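Local coordinates for protein beta-L-arabinobiosidase (Bacteroides thetaiotaomicron, PDB 5MQR) that probably hydrolyses glycosidic bonds in complex plant pectin, as a large multidomain beta-L-arabinobiosidase of a gut bacterium, at residues Q544-D548 / G549-G553; L722-P725 / K726-D729; Q978-L981 / Y982-Q986. All coordinates share one frame; numbering follows the deposited sequence.

Contact 1 (Q544-D548 / G549-G553); sequences QVYVD and GKRVG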
loop_
_atom_site.group_PDB
_atom_site.type_symbol
_atom_site.label_atom_id
_atom_site.label_comp_id
_atom_site.label_asym_id
_atom_site.label_seq_id
_atom_site.Cartn_x
_atom_site.Cartn_y
_atom_site.Cartn_z
ATOM N N GLN A 544 16.020 11.296 23.480
ATOM C CA GLN A 544 15.968 11.081 24.917
ATOM C C GLN A 544 15.663 9.619 25.172
ATOM O O GLN A 544 14.785 9.046 24.519
ATOM C CB GLN A 544 14.864 11.902 25.531
ATOM C CG GLN A 544 15.148 13.378 25.476
ATOM C CD GLN A 544 13.953 14.197 25.892
ATOM O OE1 GLN A 544 13.878 14.660 27.042
ATOM N NE2 GLN A 544 12.996 14.367 24.966
ATOM N N VAL A 545 16.379 9.018 26.109
ATOM C CA VAL A 545 16.242 7.599 26.380
ATOM C C VAL A 545 15.810 7.433 27.830
ATOM O O VAL A 545 16.344 8.088 28.734
ATOM C CB VAL A 545 17.543 6.835 26.077
ATOM C CG1 VAL A 545 17.465 5.400 26.548
ATOM C CG2 VAL A 545 17.796 6.858 24.577
ATOM N N TYR A 546 14.807 6.589 28.026
ATOM C CA TYR A 546 14.313 6.284 29.352
ATOM C C TYR A 546 14.497 4.798 29.593
ATOM O O TYR A 546 14.295 3.976 28.695
ATOM C CB TYR A 546 12.833 6.648 29.480
ATOM C CG TYR A 546 12.516 8.127 29.282
ATOM C CD1 TYR A 546 12.366 8.674 28.007
ATOM C CD2 TYR A 546 12.355 8.974 30.382
ATOM C CE1 TYR A 546 12.073 10.032 27.838
ATOM C CE2 TYR A 546 12.048 10.316 30.226
ATOM C CZ TYR A 546 11.922 10.841 28.960
ATOM O OH TYR A 546 11.640 12.176 28.849
ATOM N N VAL A 547 14.883 4.461 30.816
ATOM C CA VAL A 547 14.913 3.089 31.250
ATOM C C VAL A 547 14.082 2.976 32.515
ATOM O O VAL A 547 14.310 3.721 33.503
ATOM C CB VAL A 547 16.350 2.610 31.489
ATOM C CG1 VAL A 547 16.350 1.234 32.169
ATOM C CG2 VAL A 547 17.106 2.577 30.160
ATOM N N ASP A 548 13.123 2.044 32.479
ATOM C CA ASP A 548 12.209 1.804 33.613
ATOM C C ASP A 548 11.572 3.111 34.089
ATOM O O ASP A 548 11.456 3.359 35.274
ATOM C CB ASP A 548 12.936 1.087 34.773
ATOM C CG ASP A 548 13.488 -0.291 34.375
ATOM O OD1 ASP A 548 12.936 -0.916 33.448
ATOM O OD2 ASP A 548 14.459 -0.767 35.020
ATOM N N GLY A 549 11.186 3.958 33.146
ATOM C CA GLY A 549 10.534 5.220 33.467
ATOM C C GLY A 549 11.427 6.412 33.824
ATOM O O GLY A 549 10.912 7.497 33.992
ATOM N N LYS A 550 12.746 6.231 33.919
ATOM C CA LYS A 550 13.655 7.324 34.275
ATOM C C LYS A 550 14.556 7.718 33.124
ATOM O O LYS A 550 15.130 6.861 32.462
ATOM C CB LYS A 550 14.485 6.938 35.498
ATOM C CG LYS A 550 13.679 7.141 36.784
ATOM C CD LYS A 550 13.889 6.059 37.841
ATOM C CE LYS A 550 12.811 6.181 38.918
ATOM N NZ LYS A 550 13.225 5.450 40.146
ATOM N N ARG A 551 14.703 9.021 32.915
ATOM C CA ARG A 551 15.566 9.499 31.861
ATOM C C ARG A 551 17.025 9.258 32.196
ATOM O O ARG A 551 17.495 9.638 33.247
ATOM C CB ARG A 551 15.336 10.978 31.531
ATOM C CG ARG A 551 15.735 11.244 30.073
ATOM C CD ARG A 551 15.472 12.660 29.623
ATOM N NE ARG A 551 16.245 13.611 30.428
ATOM C CZ ARG A 551 16.298 14.920 30.195
ATOM N NH1 ARG A 551 15.640 15.455 29.160
ATOM N NH2 ARG A 551 17.018 15.701 30.998
ATOM N N VAL A 552 17.725 8.595 31.284
ATOM C CA VAL A 552 19.142 8.255 31.465
ATOM C C VAL A 552 20.071 8.829 30.383
ATOM O O VAL A 552 21.284 8.773 30.520
ATOM C CB VAL A 552 19.318 6.729 31.577
ATOM C CG1 VAL A 552 18.687 6.224 32.882
ATOM C CG2 VAL A 552 18.759 6.010 30.342
ATOM N N GLY A 553 19.511 9.415 29.342
ATOM C CA GLY A 553 20.318 9.933 28.259
ATOM C C GLY A 553 19.571 10.964 27.446
ATOM O O GLY A 553 18.386 10.782 27.149
#
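R551 lies across the ring of Y546 in a two-residue beta hairpin, and the pair illustrates how a tight turn is dressed by side chains on one face of its sheet. CG of R551 sits over one ring face, 4.0 Å from the centroid of the Y546 ring and offset toward the rim, a CH-pi contact, while CB comes to 3.6 Å from CE2 of Y546. The torsions explain the path: with CG anti to the backbone N (chi1 -153°) the arginine chain runs across the ring toward its hydroxyl end, and a bend at chi3 then swings the guanidinium over to Q544. There NH1 of R551 donates to OE1 of Q544 at 2.9 Å, the acceptor lying in the guanidinium plane at its edge, although the amide and guanidinium planes stand 64° apart. Q544 meets it with an extended chain.

On the other face three valines meet. CG2 of V552 lies 3.8 Å from CG2 of V547 and 4.1 Å from CG1 of V545. CG2 of V552 comes to this side at a classic beta bulge: two residues, V552 and G553, stand opposite the single V545, whose O takes a 2.9 Å bond from V552 N and a weak one from G553 N. The type I' turn from V547 to K550 closes the hairpin, and at G549 any CB would collide with the carbonyl O of D548.

The hairpin belongs to the Sialidase-like CBM region. Strand 542-547 pairs on its other side with strand 530-537, where D548 OD1 accepts from the backbone N of H531 and Y546 packs on V535. The valine face rests on strand 518-523, with V545 and V552 against M521 and V547 against M522.

Contact 2 (L722-P725 / K726-D729); sequences LRDP and KYLD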
loop_
_atom_site.group_PDB
_atom_site.type_symbol
_atom_site.label_atom_id
_atom_site.label_comp_id
_atom_site.label_asym_id
_atom_site.label_seq_id
_atom_site.Cartn_x
_atom_site.Cartn_y
_atom_site.Cartn_z
ATOM N N LEU A 722 -13.993 16.966 9.506
ATOM C CA LEU A 722 -12.843 17.631 10.092
ATOM C C LEU A 722 -12.462 16.905 11.370
ATOM O O LEU A 722 -13.309 16.635 12.217
ATOM C CB LEU A 722 -13.141 19.097 10.399
ATOM C CG LEU A 722 -13.545 20.001 9.244
ATOM C CD1 LEU A 722 -13.868 21.370 9.803
ATOM C CD2 LEU A 722 -12.485 20.065 8.156
ATOM N N ARG A 723 -11.173 16.631 11.526
ATOM C CA ARG A 723 -10.699 15.723 12.566
ATOM C C ARG A 723 -10.731 16.355 13.951
ATOM O O ARG A 723 -11.008 15.670 14.916
ATOM C CB ARG A 723 -9.283 15.223 12.237
ATOM C CG ARG A 723 -9.198 14.305 11.003
ATOM C CD ARG A 723 -7.752 13.885 10.726
ATOM N NE ARG A 723 -7.277 13.132 11.885
ATOM C CZ ARG A 723 -7.380 11.816 12.044
ATOM N NH1 ARG A 723 -7.892 11.039 11.083
ATOM N NH2 ARG A 723 -6.970 11.271 13.180
ATOM N N ASP A 724 -10.420 17.651 14.060
ATOM C CA ASP A 724 -10.461 18.319 15.356
ATOM C C ASP A 724 -11.924 18.706 15.642
ATOM O O ASP A 724 -12.494 19.533 14.936
ATOM C CB ASP A 724 -9.534 19.530 15.389
ATOM C CG ASP A 724 -9.379 20.134 16.780
ATOM O OD1 ASP A 724 -10.190 19.885 17.685
ATOM O OD2 ASP A 724 -8.425 20.910 16.960
ATOM N N PRO A 725 -12.527 18.100 16.678
ATOM C CA PRO A 725 -13.951 18.332 16.880
ATOM C C PRO A 725 -14.303 19.714 17.396
ATOM O O PRO A 725 -15.488 20.060 17.364
ATOM C CB PRO A 725 -14.349 17.260 17.915
ATOM C CG PRO A 725 -13.091 16.975 18.668
ATOM C CD PRO A 725 -11.980 17.130 17.660
ATOM N N LYS A 726 -13.331 20.499 17.872
ATOM C CA LYS A 726 -13.675 21.764 18.539
ATOM C C LYS A 726 -14.399 22.759 17.633
ATOM O O LYS A 726 -15.257 23.478 18.112
ATOM C CB LYS A 726 -12.464 22.421 19.220
ATOM C CG LYS A 726 -11.463 23.044 18.258
ATOM C CD LYS A 726 -10.270 23.641 18.999
ATOM C CE LYS A 726 -9.334 24.301 17.994
ATOM N NZ LYS A 726 -8.048 24.728 18.585
ATOM N N TYR A 727 -14.088 22.767 16.336
ATOM C CA TYR A 727 -14.688 23.713 15.375
ATOM C C TYR A 727 -16.192 23.503 15.247
ATOM O O TYR A 727 -16.999 24.415 15.523
ATOM C CB TYR A 727 -14.001 23.644 13.972
ATOM C CG TYR A 727 -12.516 23.931 14.080
ATOM C CD1 TYR A 727 -12.058 25.218 14.387
ATOM C CD2 TYR A 727 -11.584 22.904 13.970
ATOM C CE1 TYR A 727 -10.701 25.483 14.532
ATOM C CE2 TYR A 727 -10.226 23.146 14.145
ATOM C CZ TYR A 727 -9.792 24.437 14.422
ATOM O OH TYR A 727 -8.472 24.683 14.576
ATOM N N LEU A 728 -16.563 22.300 14.835
ATOM C CA LEU A 728 -17.961 21.972 14.641
ATOM C C LEU A 728 -18.766 21.901 15.973
ATOM O O LEU A 728 -19.944 22.274 16.013
ATOM C CB LEU A 728 -18.091 20.691 13.834
ATOM C CG LEU A 728 -19.508 20.392 13.340
ATOM C CD1 LEU A 728 -20.170 21.571 12.616
ATOM C CD2 LEU A 728 -19.405 19.177 12.436
ATOM N N ASP A 729 -18.129 21.465 17.059
ATOM C CA ASP A 729 -18.770 21.510 18.381
ATOM C C ASP A 729 -19.281 22.936 18.681
ATOM O O ASP A 729 -20.433 23.139 19.027
ATOM C CB ASP A 729 -17.782 21.129 19.486
ATOM C CG ASP A 729 -17.530 19.628 19.630
ATOM O OD1 ASP A 729 -18.137 18.744 18.988
ATOM O OD2 ASP A 729 -16.656 19.357 20.464
HETATM O O HOH W 1 -7.005 22.439 14.371
HETATM O O HOH W 2 -14.735 20.316 13.860
#
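D724 overlaps the aliphatic stem of K726 and CE2 of Y727, a worked example of an acidic side chain capping the start of a helix. The loop it sits in leads into helix 726-737 of the MGH1-like glycoside hydrolase region, beside helix 647-657. Its CG is anti to the backbone N (chi1 -171°), which carries the carboxylate forward to the first turn of helix 726-737. OD1 accepts from K726 N at 3.2 Å along an almost straight N-H...O line (172°), although the donor stands above the carboxylate plane. The same OD1 lies 3.5 Å from CG of K726. From there the lysine chain runs fully extended past the carboxylate, with CE 3.7 Å from OD2 of D724, but NZ stops beyond salt-bridge range.

The side chains of D724 and Y727 cross at about a right angle. CB of D724 is 3.9 Å from CE2 of Y727, and the carboxylate and ring planes are turned 68° from each other. CG of K726 stands over the centre of one ring face. A water in the ring plane joins Y727 OH, at 2.7 Å, to OD2 of D724 by a weak bond. Outside the turn, the ring meets W653 edge-to-face and also packs on Y690.

The backbone is closed by D729 N donating to P725 O at 3.0 Å, and a second water takes the N-H of L728 while donating to D724 O. OD1 of D729 forms a salt bridge with R761.

Chemically, the cap gives the amide of K726, at the helix start, an anionic acceptor, while the amide of L728 is met by a neutral water. The negative carboxylate at the amino end of the helix is likely to be stabilised by the helix dipole, with the nearby lysine ammonium probably adding a modest electrostatic pull.

Contact 3 (Q978-L981 / Y982-Q986); sequences QMEL and YVESQ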
loop_
_atom_site.group_PDB
_atom_site.type_symbol
_atom_site.label_atom_id
_atom_site.label_comp_id
_atom_site.label_asym_id
_atom_site.label_seq_id
_atom_site.Cartn_x
_atom_site.Cartn_y
_atom_site.Cartn_z
ATOM N N GLN A 978 -22.055 13.638 -13.292
ATOM C CA GLN A 978 -22.601 14.832 -12.642
ATOM C C GLN A 978 -21.638 15.398 -11.606
ATOM O O GLN A 978 -21.557 16.612 -11.465
ATOM C CB GLN A 978 -23.977 14.570 -12.020
ATOM C CG GLN A 978 -25.096 14.478 -13.045
ATOM C CD GLN A 978 -25.171 15.715 -13.946
ATOM O OE1 GLN A 978 -24.940 16.823 -13.495
ATOM N NE2 GLN A 978 -25.477 15.521 -15.211
HETATM N N MSE A 979 -20.904 14.530 -10.907
HETATM C CA MSE A 979 -19.825 14.994 -10.050
HETATM C C MSE A 979 -18.729 15.659 -10.852
HETATM O O MSE A 979 -18.189 16.662 -10.409
HETATM C CB MSE A 979 -19.238 13.873 -9.191
HETATM C CG MSE A 979 -20.213 13.408 -8.122
HETATM SE SE MSE A 979 -20.317 14.713 -6.659
HETATM C CE MSE A 979 -18.542 14.430 -5.830
ATOM N N GLU A 980 -18.401 15.126 -12.026
ATOM C CA GLU A 980 -17.403 15.725 -12.903
ATOM C C GLU A 980 -17.797 17.140 -13.383
ATOM O O GLU A 980 -16.974 18.069 -13.395
ATOM C CB GLU A 980 -17.139 14.807 -14.104
ATOM C CG GLU A 980 -16.013 15.279 -15.014
ATOM C CD GLU A 980 -15.518 14.193 -15.964
ATOM O OE1 GLU A 980 -16.336 13.707 -16.752
ATOM O OE2 GLU A 980 -14.318 13.822 -15.923
ATOM N N LEU A 981 -19.053 17.291 -13.784
ATOM C CA LEU A 981 -19.588 18.589 -14.186
ATOM C C LEU A 981 -19.619 19.584 -13.006
ATOM O O LEU A 981 -19.324 20.762 -13.188
ATOM C CB LEU A 981 -20.988 18.428 -14.792
ATOM C CG LEU A 981 -21.083 17.677 -16.125
ATOM C CD1 LEU A 981 -22.535 17.539 -16.638
ATOM C CD2 LEU A 981 -20.222 18.353 -17.184
ATOM N N TYR A 982 -19.955 19.117 -11.806
ATOM C CA TYR A 982 -19.888 19.964 -10.623
ATOM C C TYR A 982 -18.433 20.458 -10.428
ATOM O O TYR A 982 -18.179 21.649 -10.180
ATOM C CB TYR A 982 -20.393 19.195 -9.401
ATOM C CG TYR A 982 -20.572 19.982 -8.112
ATOM C CD1 TYR A 982 -20.638 21.385 -8.086
ATOM C CD2 TYR A 982 -20.713 19.315 -6.913
ATOM C CE1 TYR A 982 -20.816 22.077 -6.898
ATOM C CE2 TYR A 982 -20.904 19.995 -5.721
ATOM C CZ TYR A 982 -20.944 21.376 -5.715
ATOM O OH TYR A 982 -21.130 22.033 -4.518
ATOM N N VAL A 983 -17.488 19.556 -10.623
ATOM C CA VAL A 983 -16.060 19.929 -10.601
ATOM C C VAL A 983 -15.699 20.965 -11.672
ATOM O O VAL A 983 -15.179 22.019 -11.351
ATOM C CB VAL A 983 -15.134 18.684 -10.695
ATOM C CG1 VAL A 983 -13.670 19.101 -10.867
ATOM C CG2 VAL A 983 -15.268 17.815 -9.442
ATOM N N GLU A 984 -16.022 20.684 -12.928
ATOM C CA GLU A 984 -15.699 21.587 -14.020
ATOM C C GLU A 984 -16.369 22.945 -13.872
ATOM O O GLU A 984 -15.820 23.950 -14.322
ATOM C CB GLU A 984 -16.109 20.984 -15.369
ATOM C CG GLU A 984 -15.225 19.814 -15.806
ATOM C CD GLU A 984 -15.651 19.165 -17.114
ATOM O OE1 GLU A 984 -16.771 19.428 -17.600
ATOM O OE2 GLU A 984 -14.844 18.374 -17.650
ATOM N N SER A 985 -17.548 22.973 -13.267
ATOM C CA SER A 985 -18.254 24.230 -13.070
ATOM C C SER A 985 -17.578 25.154 -12.047
ATOM O O SER A 985 -17.798 26.337 -12.096
ATOM C CB SER A 985 -19.720 24.001 -12.645
ATOM O OG SER A 985 -19.832 23.631 -11.268
ATOM N N GLN A 986 -16.762 24.599 -11.147
ATOM C CA GLN A 986 -16.166 25.347 -10.043
ATOM C C GLN A 986 -14.820 25.983 -10.432
ATOM O O GLN A 986 -13.808 25.805 -9.762
ATOM C CB GLN A 986 -16.051 24.470 -8.795
ATOM C CG GLN A 986 -17.407 24.193 -8.139
ATOM C CD GLN A 986 -17.315 23.161 -7.022
ATOM O OE1 GLN A 986 -17.292 23.512 -5.843
ATOM N NE2 GLN A 986 -17.263 21.877 -7.389
HETATM O O HOH W 3 -13.138 16.531 -16.410
#
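Y982 and S985 meet Q978 and L981 through the backbone of an alpha helix in the MGH1-like glycoside hydrolase region, near the carboxyl end of helix 972-985, where side-chain bonds join the backbone i to i+4 pattern. In the first shell, Y982 N donates to Q978 O, V983 N to M979 O (a selenomethionine) and E984 N to E980 O, while S985 N reaches L981 O at 2.8 Å.

On the outer side, CD2 of L981 touches OE1 of E984 at 3.6 Å. The extended chain of E984 carries its carboxylate back along the helix, and a water donates both to its OE2, at 2.8 Å, and to OE2 of E980, at 3.0 Å. Bridging in this way probably eases the closeness of two like charges; E980 is further held by R977 and Q665.

The second shell fixes the inner side. Y982, its CG anti to the backbone N (chi1 -172°), sends its hydroxyl to T1020 O and R675, and its ring meets F1021 edge-to-face. Helices 948-964 and 1022-1029 pack against the tyrosine side chain, while V983 leans on F668 of helix 666-680. R675 also donates to OE1 of Q986, which probably helps hold its NE2 over one face of the ring, toward the rim.

Replacing S985 with an alanine would probably leave Y982 O without one of its two side-chain donors and weaken the fastening of this last turn. Those donors come from opposite faces of the carbonyl plane: S985 OG lies 2.8 Å from Y982 O, and Q986 NE2 lies 2.9 Å from Y982 O.

Overall arrangement
The three contacts follow one another along a single chain, each closing before the next begins. Contact 1 lies in the Sialidase-like CBM region, within an antiparallel sheet, whereas contacts 2 and 3 both fall in the MGH1-like glycoside hydrolase region, at the start of helix 726-737 and near the end of helix 972-985. Centre to centre, contacts 2 and 3 are about 28 Å apart, contacts 1 and 2 about 36 Å apart, and contacts 1 and 3 about 56 Å apart; none touches another. They are separate local solutions, a hairpin turn in one region and two helix ends in another, within a large multidomain enzyme.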